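Long-range contacts in spike protein S1 (Bat coronavirus HKU9, PDB 5GYQ), which probably attaches the virion to the host cell membrane by engaging a receptor through the C-terminal domain of its S1 subunit: residues A[104-109]-A[145-150]; A[68-73]-A[111-116]; A[100-105]-A[151-156]. All blocks are in the same frame, centred on the assembly; numbering follows the deposited sequence.

Following the chain, strand 63-71 comes first. Interaction 2 joins its end (68-73) to 111-116, closing a loop that holds helices 73-81 and 86-90 and strand 100-111. Interactions 3 and 1 both pair strand 100-111 with strand 146-157; the closure of 104-109 on 145-150 is nested inside that of 100-105 on 151-156, so that together they zip one long antiparallel pair, sharing Ala-104 and Phe-105. Interaction 2 crosses both, since 68-73 precedes both pairs and 111-116 falls between their strands. Interactions 1 and 3 use strand 146-157, the middle strand of the five-stranded sheet; interaction 2 adjoins it through strand 63-71, and interactions 1 and 2 both reach the glycan at one end of the domain.

Interaction 1. Residues A[104-109]-A[145-150]; sequences AFYLNS and FSYVYG. With NAG (2-acetamido-2-deoxy-beta-D-glucopyranose), chain B.
Phe-105 and Gly-150 are an antiparallel hydrogen-bonded pair where strands 100-111 and 146-157 lie side by side in the five-stranded core sheet of the betacoronavirus receptor-binding domain. The bond from Phe-105 N to Gly-150 O is 2.9 Å, and the return bond from Gly-150 N to Phe-105 O is 2.8 Å. The two segments run at 132° to each other, well short of true antiparallel. Beyond the pair the regular bonding is interrupted: Asn-108 takes a left-handed helical backbone conformation, and a water bridges the gap, accepting from Leu-107 N and donating to Val-148 O. A single bent bond, Val-148 N to Ser-109 O at 2.9 Å, links the strands again.

Glycine suits position 150 because an aromatic ring occupies the side on which a side chain would stand. With its CG between the backbone N and carbonyl carbon (chi1 55°), Phe-105 folds over its neighbour, and Gly-150 CA makes a CH-pi contact 3.7 Å from the ring centroid. Leu-107 also leans on the strand, its CD1 lying 3.6 Å from Val-148 CG1 as the two aliphatic chains run side by side. Tyr-106 and Tyr-149 form an offset edge-to-face pair with planes at 76°, the edge of Tyr-149 turned to the face of Tyr-106. His-44, from the neighbouring strand 43-49, stacks on Tyr-149 and meets Tyr-106 edge-to-face, completing an aromatic cluster. Tyr-147, two residues before Tyr-149, reaches across, bringing its OH to the edge of the Tyr-106 ring, 3.4 Å from CD1.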
loop_
_atom_site.group_PDB
_atom_site.type_symbol
_atom_site.label_atom_id
_atom_site.label_comp_id
_atom_site.label_asym_id
_atom_site.label_seq_id
_atom_site.Cartn_x
_atom_site.Cartn_y
_atom_site.Cartn_z
ATOM N N ALA A 104 -5.187 -0.681 -6.344
ATOM C CA ALA A 104 -4.888 0.560 -7.037
ATOM C C ALA A 104 -6.180 1.289 -7.380
ATOM O O ALA A 104 -7.114 0.697 -7.930
ATOM C CB ALA A 104 -4.077 0.291 -8.287
ATOM N N PHE A 105 -6.226 2.574 -7.048
ATOM C CA PHE A 105 -7.427 3.377 -7.237
ATOM C C PHE A 105 -7.096 4.717 -7.885
ATOM O O PHE A 105 -5.960 5.187 -7.815
ATOM C CB PHE A 105 -8.143 3.592 -5.900
ATOM C CG PHE A 105 -7.271 4.193 -4.829
ATOM C CD1 PHE A 105 -7.253 5.562 -4.617
ATOM C CD2 PHE A 105 -6.480 3.388 -4.024
ATOM C CE1 PHE A 105 -6.457 6.117 -3.628
ATOM C CE2 PHE A 105 -5.683 3.939 -3.037
ATOM C CZ PHE A 105 -5.673 5.304 -2.840
ATOM N N TYR A 106 -8.099 5.331 -8.507
ATOM C CA TYR A 106 -7.901 6.564 -9.263
ATOM C C TYR A 106 -7.662 7.784 -8.377
ATOM O O TYR A 106 -8.330 7.974 -7.363
ATOM C CB TYR A 106 -9.105 6.819 -10.180
ATOM C CG TYR A 106 -9.194 5.851 -11.339
ATOM C CD1 TYR A 106 -8.492 6.078 -12.516
ATOM C CD2 TYR A 106 -9.971 4.705 -11.253
ATOM C CE1 TYR A 106 -8.565 5.193 -13.578
ATOM C CE2 TYR A 106 -10.051 3.814 -12.309
ATOM C CZ TYR A 106 -9.345 4.062 -13.468
ATOM O OH TYR A 106 -9.421 3.178 -14.519
ATOM N N LEU A 107 -6.691 8.600 -8.776
ATOM C CA LEU A 107 -6.409 9.871 -8.117
ATOM C C LEU A 107 -6.681 11.029 -9.064
ATOM O O LEU A 107 -6.826 12.174 -8.631
ATOM C CB LEU A 107 -4.956 9.929 -7.639
ATOM C CG LEU A 107 -4.588 9.196 -6.352
ATOM C CD1 LEU A 107 -3.096 9.295 -6.109
ATOM C CD2 LEU A 107 -5.360 9.774 -5.178
ATOM N N ASN A 108 -6.739 10.715 -10.358
ATOM C CA ASN A 108 -6.932 11.711 -11.409
ATOM C C ASN A 108 -5.899 12.826 -11.310
ATOM O O ASN A 108 -6.231 14.007 -11.404
ATOM C CB ASN A 108 -8.344 12.295 -11.348
ATOM C CG ASN A 108 -9.403 11.233 -11.140
ATOM O OD1 ASN A 108 -10.272 11.369 -10.279
ATOM N ND2 ASN A 108 -9.331 10.162 -11.924
ATOM N N SER A 109 -4.643 12.439 -11.117
ATOM C CA SER A 109 -3.582 13.406 -10.884
ATOM C C SER A 109 -2.289 13.030 -11.597
ATOM O O SER A 109 -1.770 11.927 -11.421
ATOM C CB SER A 109 -3.321 13.547 -9.383
ATOM O OG SER A 109 -2.192 14.367 -9.129
ATOM N N PHE A 145 6.605 14.684 -14.963
ATOM C CA PHE A 145 5.546 14.325 -14.036
ATOM C C PHE A 145 4.932 13.020 -14.518
ATOM O O PHE A 145 5.063 12.665 -15.691
ATOM C CB PHE A 145 4.478 15.421 -13.941
ATOM C CG PHE A 145 4.950 16.688 -13.274
ATOM C CD1 PHE A 145 4.095 17.774 -13.148
ATOM C CD2 PHE A 145 6.241 16.798 -12.778
ATOM C CE1 PHE A 145 4.517 18.942 -12.540
ATOM C CE2 PHE A 145 6.670 17.964 -12.170
ATOM C CZ PHE A 145 5.807 19.038 -12.051
ATOM N N SER A 146 4.277 12.298 -13.618
ATOM C CA SER A 146 3.597 11.075 -14.014
ATOM C C SER A 146 2.130 11.127 -13.645
ATOM O O SER A 146 1.770 11.653 -12.590
ATOM C CB SER A 146 4.244 9.850 -13.362
ATOM O OG SER A 146 5.102 9.179 -14.268
ATOM N N TYR A 147 1.288 10.596 -14.526
ATOM C CA TYR A 147 -0.086 10.297 -14.160
ATOM C C TYR A 147 -0.031 9.158 -13.158
ATOM O O TYR A 147 0.685 8.177 -13.358
ATOM C CB TYR A 147 -0.928 9.926 -15.378
ATOM C CG TYR A 147 -2.302 9.412 -15.017
ATOM C CD1 TYR A 147 -3.305 10.282 -14.613
ATOM C CD2 TYR A 147 -2.592 8.058 -15.073
ATOM C CE1 TYR A 147 -4.561 9.815 -14.279
ATOM C CE2 TYR A 147 -3.844 7.583 -14.744
ATOM C CZ TYR A 147 -4.824 8.465 -14.347
ATOM O OH TYR A 147 -6.075 7.997 -14.015
ATOM N N VAL A 148 -0.789 9.282 -12.079
ATOM C CA VAL A 148 -0.537 8.456 -10.909
ATOM C C VAL A 148 -1.805 7.869 -10.290
ATOM O O VAL A 148 -2.859 8.508 -10.257
ATOM C CB VAL A 148 0.248 9.283 -9.855
ATOM C CG1 VAL A 148 -0.332 9.125 -8.464
ATOM C CG2 VAL A 148 1.721 8.906 -9.883
ATOM N N TYR A 149 -1.688 6.630 -9.827
ATOM C CA TYR A 149 -2.741 5.968 -9.079
ATOM C C TYR A 149 -2.384 5.894 -7.604
ATOM O O TYR A 149 -1.207 5.888 -7.238
ATOM C CB TYR A 149 -2.987 4.556 -9.613
ATOM C CG TYR A 149 -3.346 4.509 -11.075
ATOM C CD1 TYR A 149 -4.597 4.918 -11.516
ATOM C CD2 TYR A 149 -2.435 4.052 -12.018
ATOM C CE1 TYR A 149 -4.930 4.878 -12.852
ATOM C CE2 TYR A 149 -2.761 4.008 -13.359
ATOM C CZ TYR A 149 -4.010 4.421 -13.770
ATOM O OH TYR A 149 -4.344 4.379 -15.103
ATOM N N GLY A 150 -3.407 5.842 -6.761
ATOM C CA GLY A 150 -3.215 5.524 -5.361
ATOM C C GLY A 150 -3.035 4.025 -5.227
ATOM O O GLY A 150 -3.595 3.255 -6.006
HETATM C C1 NAG B . 6.510 5.866 -14.583
HETATM C C2 NAG B . 6.558 6.077 -16.079
HETATM C C3 NAG B . 7.860 5.519 -16.636
HETATM C C4 NAG B . 9.053 6.137 -15.909
HETATM C C5 NAG B . 8.880 6.083 -14.387
HETATM C C6 NAG B . 9.900 6.927 -13.660
HETATM C C7 NAG B . 4.378 6.205 -17.193
HETATM C C8 NAG B . 3.272 5.437 -17.851
HETATM N N2 NAG B . 5.410 5.479 -16.740
HETATM O O3 NAG B . 7.909 5.814 -18.025
HETATM O O4 NAG B . 10.241 5.399 -16.186
HETATM O O5 NAG B . 7.587 6.559 -13.978
HETATM O O6 NAG B . 9.772 6.803 -12.250
HETATM O O7 NAG B . 4.344 7.426 -17.071
HETATM O O HOH W 1 -5.457 8.135 -11.280
#

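Interaction 2. Residues A[68-73]-A[111-116]; sequences VMRINE and APYAVA. With NAG (2-acetamido-2-deoxy-beta-D-glucopyranose), chain B.
The contact lines an N-glycosylation site: Asn-72 ND2 is bonded covalently to C1 of an N-acetylglucosamine at 1.4 Å, and Tyr-113 packs beside it. Tyr-113 comes in from the loop after strand 100-111. Its CG is anti to the backbone N (chi1 -174°), which extends the ring to the end of strand 63-71. There the phenol oxygen accepts a hydrogen bond from the backbone, Asn-72 N to Tyr-113 OH, of 3.0 Å and 153° at the hydrogen. The ring flank packs on the asparagine as well, with CE2 of Tyr-113 3.4 Å from CG of Asn-72, while the sugar's O5 lies at the ring edge, 3.5 Å from the same CE2. Val-115 CG2 sits over the centre of one ring face. A tyrosine serves both needs, offering a flat apolar surface and a polar tip; that tip also bonds to His-75 ND1.

Two residues before Asn-72, Arg-70 is tied to the loop through water, which accepts from NH1 at 3.0 Å and donates to Pro-112 O at 2.7 Å. Its other nitrogens are engaged too, NH2 in a salt bridge with Asp-15 and NE with the carbonyl of Pro-16. Asn-72 also N-caps helix 73-81. With OD1 on the N-H of His-75 and ND2 hydrogen-bonded to Ser-146 OG, both ends of the amide are held, which probably limits how the first sugar can swing.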
loop_
_atom_site.group_PDB
_atom_site.type_symbol
_atom_site.label_atom_id
_atom_site.label_comp_id
_atom_site.label_asym_id
_atom_site.label_seq_id
_atom_site.Cartn_x
_atom_site.Cartn_y
_atom_site.Cartn_z
ATOM N N VAL A 68 0.542 2.465 2.070
ATOM C CA VAL A 68 -0.063 3.415 1.148
ATOM C C VAL A 68 0.988 4.269 0.450
ATOM O O VAL A 68 1.934 4.769 1.083
ATOM C CB VAL A 68 -1.068 4.322 1.875
ATOM C CG1 VAL A 68 -1.698 5.308 0.908
ATOM C CG2 VAL A 68 -2.147 3.476 2.542
ATOM N N MET A 69 0.817 4.415 -0.862
ATOM C CA MET A 69 1.711 5.242 -1.667
ATOM C C MET A 69 1.065 5.557 -3.005
ATOM O O MET A 69 -0.060 5.144 -3.261
ATOM C CB MET A 69 3.048 4.534 -1.886
ATOM C CG MET A 69 2.953 3.324 -2.809
ATOM S SD MET A 69 3.972 1.939 -2.255
ATOM C CE MET A 69 2.965 1.300 -0.918
ATOM N N ARG A 70 1.775 6.284 -3.859
ATOM C CA ARG A 70 1.312 6.505 -5.220
ATOM C C ARG A 70 2.194 5.727 -6.187
ATOM O O ARG A 70 3.331 5.384 -5.858
ATOM C CB ARG A 70 1.305 7.998 -5.562
ATOM C CG ARG A 70 2.650 8.696 -5.463
ATOM C CD ARG A 70 2.491 10.186 -5.724
ATOM N NE ARG A 70 1.510 10.781 -4.820
ATOM C CZ ARG A 70 0.651 11.737 -5.162
ATOM N NH1 ARG A 70 0.644 12.217 -6.399
ATOM N NH2 ARG A 70 -0.207 12.211 -4.266
ATOM N N ILE A 71 1.672 5.447 -7.377
ATOM C CA ILE A 71 2.357 4.557 -8.311
ATOM C C ILE A 71 1.836 4.786 -9.728
ATOM O O ILE A 71 0.638 4.973 -9.918
ATOM C CB ILE A 71 2.164 3.071 -7.882
ATOM C CG1 ILE A 71 3.022 2.120 -8.713
ATOM C CG2 ILE A 71 0.691 2.668 -7.932
ATOM C CD1 ILE A 71 2.986 0.681 -8.199
ATOM N N ASN A 72 2.714 4.799 -10.730
ATOM C CA ASN A 72 2.212 5.005 -12.086
ATOM C C ASN A 72 2.017 3.670 -12.800
ATOM O O ASN A 72 2.357 2.616 -12.255
ATOM C CB ASN A 72 3.114 5.977 -12.880
ATOM C CG ASN A 72 4.433 5.370 -13.364
ATOM O OD1 ASN A 72 4.733 4.193 -13.167
ATOM N ND2 ASN A 72 5.231 6.212 -14.027
ATOM N N GLU A 73 1.451 3.719 -14.004
ATOM C CA GLU A 73 0.989 2.516 -14.699
ATOM C C GLU A 73 2.085 1.477 -14.952
ATOM O O GLU A 73 1.862 0.285 -14.755
ATOM C CB GLU A 73 0.334 2.899 -16.027
ATOM C CG GLU A 73 -0.219 1.712 -16.816
ATOM C CD GLU A 73 -1.516 1.153 -16.242
ATOM O OE1 GLU A 73 -1.924 0.048 -16.658
ATOM O OE2 GLU A 73 -2.135 1.813 -15.383
ATOM N N ALA A 111 1.441 14.367 -11.529
ATOM C CA ALA A 111 2.181 15.219 -10.603
ATOM C C ALA A 111 3.641 14.784 -10.498
ATOM O O ALA A 111 4.027 13.783 -11.113
ATOM C CB ALA A 111 1.507 15.193 -9.229
ATOM N N PRO A 112 4.462 15.547 -9.749
ATOM C CA PRO A 112 5.786 15.036 -9.393
ATOM C C PRO A 112 5.714 13.620 -8.834
ATOM O O PRO A 112 4.902 13.332 -7.955
ATOM C CB PRO A 112 6.263 16.029 -8.334
ATOM C CG PRO A 112 5.658 17.318 -8.764
ATOM C CD PRO A 112 4.322 16.975 -9.393
ATOM N N TYR A 113 6.558 12.750 -9.370
ATOM C CA TYR A 113 6.552 11.340 -9.026
ATOM C C TYR A 113 7.937 10.982 -8.512
ATOM O O TYR A 113 8.864 10.772 -9.297
ATOM C CB TYR A 113 6.160 10.510 -10.252
ATOM C CG TYR A 113 5.967 9.025 -10.026
ATOM C CD1 TYR A 113 5.308 8.544 -8.900
ATOM C CD2 TYR A 113 6.409 8.107 -10.968
ATOM C CE1 TYR A 113 5.122 7.180 -8.710
ATOM C CE2 TYR A 113 6.224 6.752 -10.790
ATOM C CZ TYR A 113 5.584 6.292 -9.660
ATOM O OH TYR A 113 5.405 4.938 -9.488
ATOM N N ALA A 114 8.085 10.946 -7.191
ATOM C CA ALA A 114 9.401 10.794 -6.577
ATOM C C ALA A 114 9.760 9.329 -6.376
ATOM O O ALA A 114 9.300 8.687 -5.431
ATOM C CB ALA A 114 9.455 11.537 -5.253
ATOM N N VAL A 115 10.594 8.810 -7.271
ATOM C CA VAL A 115 10.968 7.405 -7.257
ATOM C C VAL A 115 12.482 7.250 -7.202
ATOM O O VAL A 115 13.187 7.746 -8.076
ATOM C CB VAL A 115 10.426 6.670 -8.499
ATOM C CG1 VAL A 115 10.838 5.205 -8.484
ATOM C CG2 VAL A 115 8.918 6.801 -8.571
ATOM N N ALA A 116 12.979 6.566 -6.175
ATOM C CA ALA A 116 14.413 6.315 -6.058
ATOM C C ALA A 116 14.858 5.354 -7.149
ATOM O O ALA A 116 14.134 4.417 -7.487
ATOM C CB ALA A 116 14.751 5.758 -4.684
HETATM C C1 NAG B . 6.510 5.866 -14.583
HETATM C C2 NAG B . 6.558 6.077 -16.079
HETATM C C3 NAG B . 7.860 5.519 -16.636
HETATM C C4 NAG B . 9.053 6.137 -15.909
HETATM C C5 NAG B . 8.880 6.083 -14.387
HETATM C C6 NAG B . 9.900 6.927 -13.660
HETATM C C7 NAG B . 4.378 6.205 -17.193
HETATM C C8 NAG B . 3.272 5.437 -17.851
HETATM N N2 NAG B . 5.410 5.479 -16.740
HETATM O O3 NAG B . 7.909 5.814 -18.025
HETATM O O4 NAG B . 10.241 5.399 -16.186
HETATM O O5 NAG B . 7.587 6.559 -13.978
HETATM O O6 NAG B . 9.772 6.803 -12.250
HETATM O O7 NAG B . 4.344 7.426 -17.071
HETATM O O HOH W 2 2.656 11.999 -8.592
#

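Interaction 3. Residues A[100-105]-A[151-156]; sequences GCLHAF and LAVITL
Leu-102 and Val-153 lie side by side at the apolar centre, pointing the same way: CD2 of the leucine rests against both methyls of the valine, 3.7 Å from Val-153 CG1 and as near to CG2. The two are a non-hydrogen-bonded pair, and branched aliphatic chains suit so buried a place. On the same face, Ala-104 pairs with Leu-151, whose CD1 reaches the partner strand, 3.7 Å from His-103 O. Helix 73-81 covers this face, with Leu-79 and Phe-80 on Leu-102, Leu-79 on Leu-151 and Leu-76 on Ala-104; alanine is small enough to sit against Leu-76 of the helix.

The two strands run at 175° to each other and are adjacent in the antiparallel five-stranded sheet that forms the core of the S1 receptor-binding domain, strand 146-157 being the middle strand. Four backbone bonds hold them. Cys-101 and Ile-154 exchange a pair, N to O of 2.7 Å in each direction. His-103 and Ala-152 exchange another, N to O of 2.9 Å each way; the one from Ala-152 N to His-103 O is nearly straight, 175° at the hydrogen. At the end, Gly-100 CA lies 3.1 Å from Ile-154 O in a CA-H...O contact, and its backbone angles are ones that favour glycine. Leu-156 closes over that same CA.

The other face bears Cys-101, Ile-154, His-103 and Ala-152. The cysteine is joined by a disulfide to Cys-48, tying in edge strand 43-49. His-103, with CG anti to its N (chi1 -167°), carries its ring away from Ala-152; ND1 bonds to Val-37 O, which can only accept, and NE2 to Thr-43 OG1.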
loop_
_atom_site.group_PDB
_atom_site.type_symbol
_atom_site.label_atom_id
_atom_site.label_comp_id
_atom_site.label_asym_id
_atom_site.label_seq_id
_atom_site.Cartn_x
_atom_site.Cartn_y
_atom_site.Cartn_z
ATOM N N GLY A 100 -2.520 -11.350 0.830
ATOM C CA GLY A 100 -3.229 -10.089 0.944
ATOM C C GLY A 100 -3.640 -9.508 -0.393
ATOM O O GLY A 100 -3.859 -10.247 -1.341
ATOM N N CYS A 101 -3.745 -8.184 -0.480
ATOM C CA CYS A 101 -4.253 -7.560 -1.703
ATOM C C CYS A 101 -3.543 -6.274 -2.118
ATOM O O CYS A 101 -3.097 -5.488 -1.285
ATOM C CB CYS A 101 -5.749 -7.271 -1.556
ATOM S SG CYS A 101 -6.774 -8.755 -1.492
ATOM N N LEU A 102 -3.456 -6.080 -3.429
ATOM C CA LEU A 102 -2.980 -4.843 -4.029
ATOM C C LEU A 102 -4.171 -4.081 -4.584
ATOM O O LEU A 102 -4.842 -4.549 -5.510
ATOM C CB LEU A 102 -1.972 -5.120 -5.143
ATOM C CG LEU A 102 -0.768 -5.992 -4.803
ATOM C CD1 LEU A 102 0.077 -6.215 -6.047
ATOM C CD2 LEU A 102 0.055 -5.353 -3.701
ATOM N N HIS A 103 -4.437 -2.912 -4.014
ATOM C CA HIS A 103 -5.576 -2.116 -4.441
ATOM C C HIS A 103 -5.138 -0.778 -5.021
ATOM O O HIS A 103 -4.768 0.143 -4.292
ATOM C CB HIS A 103 -6.537 -1.893 -3.274
ATOM C CG HIS A 103 -7.869 -1.346 -3.685
ATOM N ND1 HIS A 103 -8.897 -1.144 -2.793
ATOM C CD2 HIS A 103 -8.338 -0.966 -4.898
ATOM C CE1 HIS A 103 -9.946 -0.658 -3.438
ATOM N NE2 HIS A 103 -9.631 -0.541 -4.713
ATOM N N ALA A 104 -5.187 -0.681 -6.344
ATOM C CA ALA A 104 -4.888 0.560 -7.037
ATOM C C ALA A 104 -6.180 1.289 -7.380
ATOM O O ALA A 104 -7.114 0.697 -7.930
ATOM C CB ALA A 104 -4.077 0.291 -8.287
ATOM N N PHE A 105 -6.226 2.574 -7.048
ATOM C CA PHE A 105 -7.427 3.377 -7.237
ATOM C C PHE A 105 -7.096 4.717 -7.885
ATOM O O PHE A 105 -5.960 5.187 -7.815
ATOM C CB PHE A 105 -8.143 3.592 -5.900
ATOM C CG PHE A 105 -7.271 4.193 -4.829
ATOM C CD1 PHE A 105 -7.253 5.562 -4.617
ATOM C CD2 PHE A 105 -6.480 3.388 -4.024
ATOM C CE1 PHE A 105 -6.457 6.117 -3.628
ATOM C CE2 PHE A 105 -5.683 3.939 -3.037
ATOM C CZ PHE A 105 -5.673 5.304 -2.840
ATOM N N LEU A 151 -2.245 3.608 -4.246
ATOM C CA LEU A 151 -2.004 2.193 -4.010
ATOM C C LEU A 151 -2.036 1.872 -2.528
ATOM O O LEU A 151 -1.279 2.449 -1.729
ATOM C CB LEU A 151 -0.659 1.755 -4.593
ATOM C CG LEU A 151 -0.314 0.282 -4.332
ATOM C CD1 LEU A 151 -1.250 -0.631 -5.106
ATOM C CD2 LEU A 151 1.135 -0.026 -4.670
ATOM N N ALA A 152 -2.929 0.952 -2.179
ATOM C CA ALA A 152 -2.999 0.387 -0.845
ATOM C C ALA A 152 -2.666 -1.097 -0.915
ATOM O O ALA A 152 -3.366 -1.874 -1.563
ATOM C CB ALA A 152 -4.379 0.603 -0.236
ATOM N N VAL A 153 -1.573 -1.474 -0.266
ATOM C CA VAL A 153 -1.169 -2.864 -0.150
ATOM C C VAL A 153 -1.670 -3.398 1.177
ATOM O O VAL A 153 -1.226 -2.962 2.243
ATOM C CB VAL A 153 0.356 -3.033 -0.234
ATOM C CG1 VAL A 153 0.732 -4.506 -0.137
ATOM C CG2 VAL A 153 0.886 -2.425 -1.523
ATOM N N ILE A 154 -2.613 -4.327 1.107
ATOM C CA ILE A 154 -3.203 -4.900 2.301
ATOM C C ILE A 154 -2.572 -6.254 2.589
ATOM O O ILE A 154 -2.791 -7.209 1.856
ATOM C CB ILE A 154 -4.730 -5.044 2.153
ATOM C CG1 ILE A 154 -5.340 -3.716 1.695
ATOM C CG2 ILE A 154 -5.355 -5.496 3.462
ATOM C CD1 ILE A 154 -6.824 -3.779 1.409
ATOM N N THR A 155 -1.765 -6.321 3.643
ATOM C CA THR A 155 -1.149 -7.570 4.079
ATOM C C THR A 155 -1.987 -8.217 5.169
ATOM O O THR A 155 -2.318 -7.580 6.165
ATOM C CB THR A 155 0.277 -7.354 4.616
ATOM O OG1 THR A 155 1.072 -6.693 3.625
ATOM C CG2 THR A 155 0.918 -8.687 4.975
ATOM N N LEU A 156 -2.323 -9.485 4.980
ATOM C CA LEU A 156 -3.181 -10.191 5.918
ATOM C C LEU A 156 -2.417 -11.248 6.692
ATOM O O LEU A 156 -1.505 -11.881 6.161
ATOM C CB LEU A 156 -4.346 -10.840 5.173
ATOM C CG LEU A 156 -5.181 -9.895 4.312
ATOM C CD1 LEU A 156 -6.124 -10.689 3.430
ATOM C CD2 LEU A 156 -5.948 -8.920 5.191
#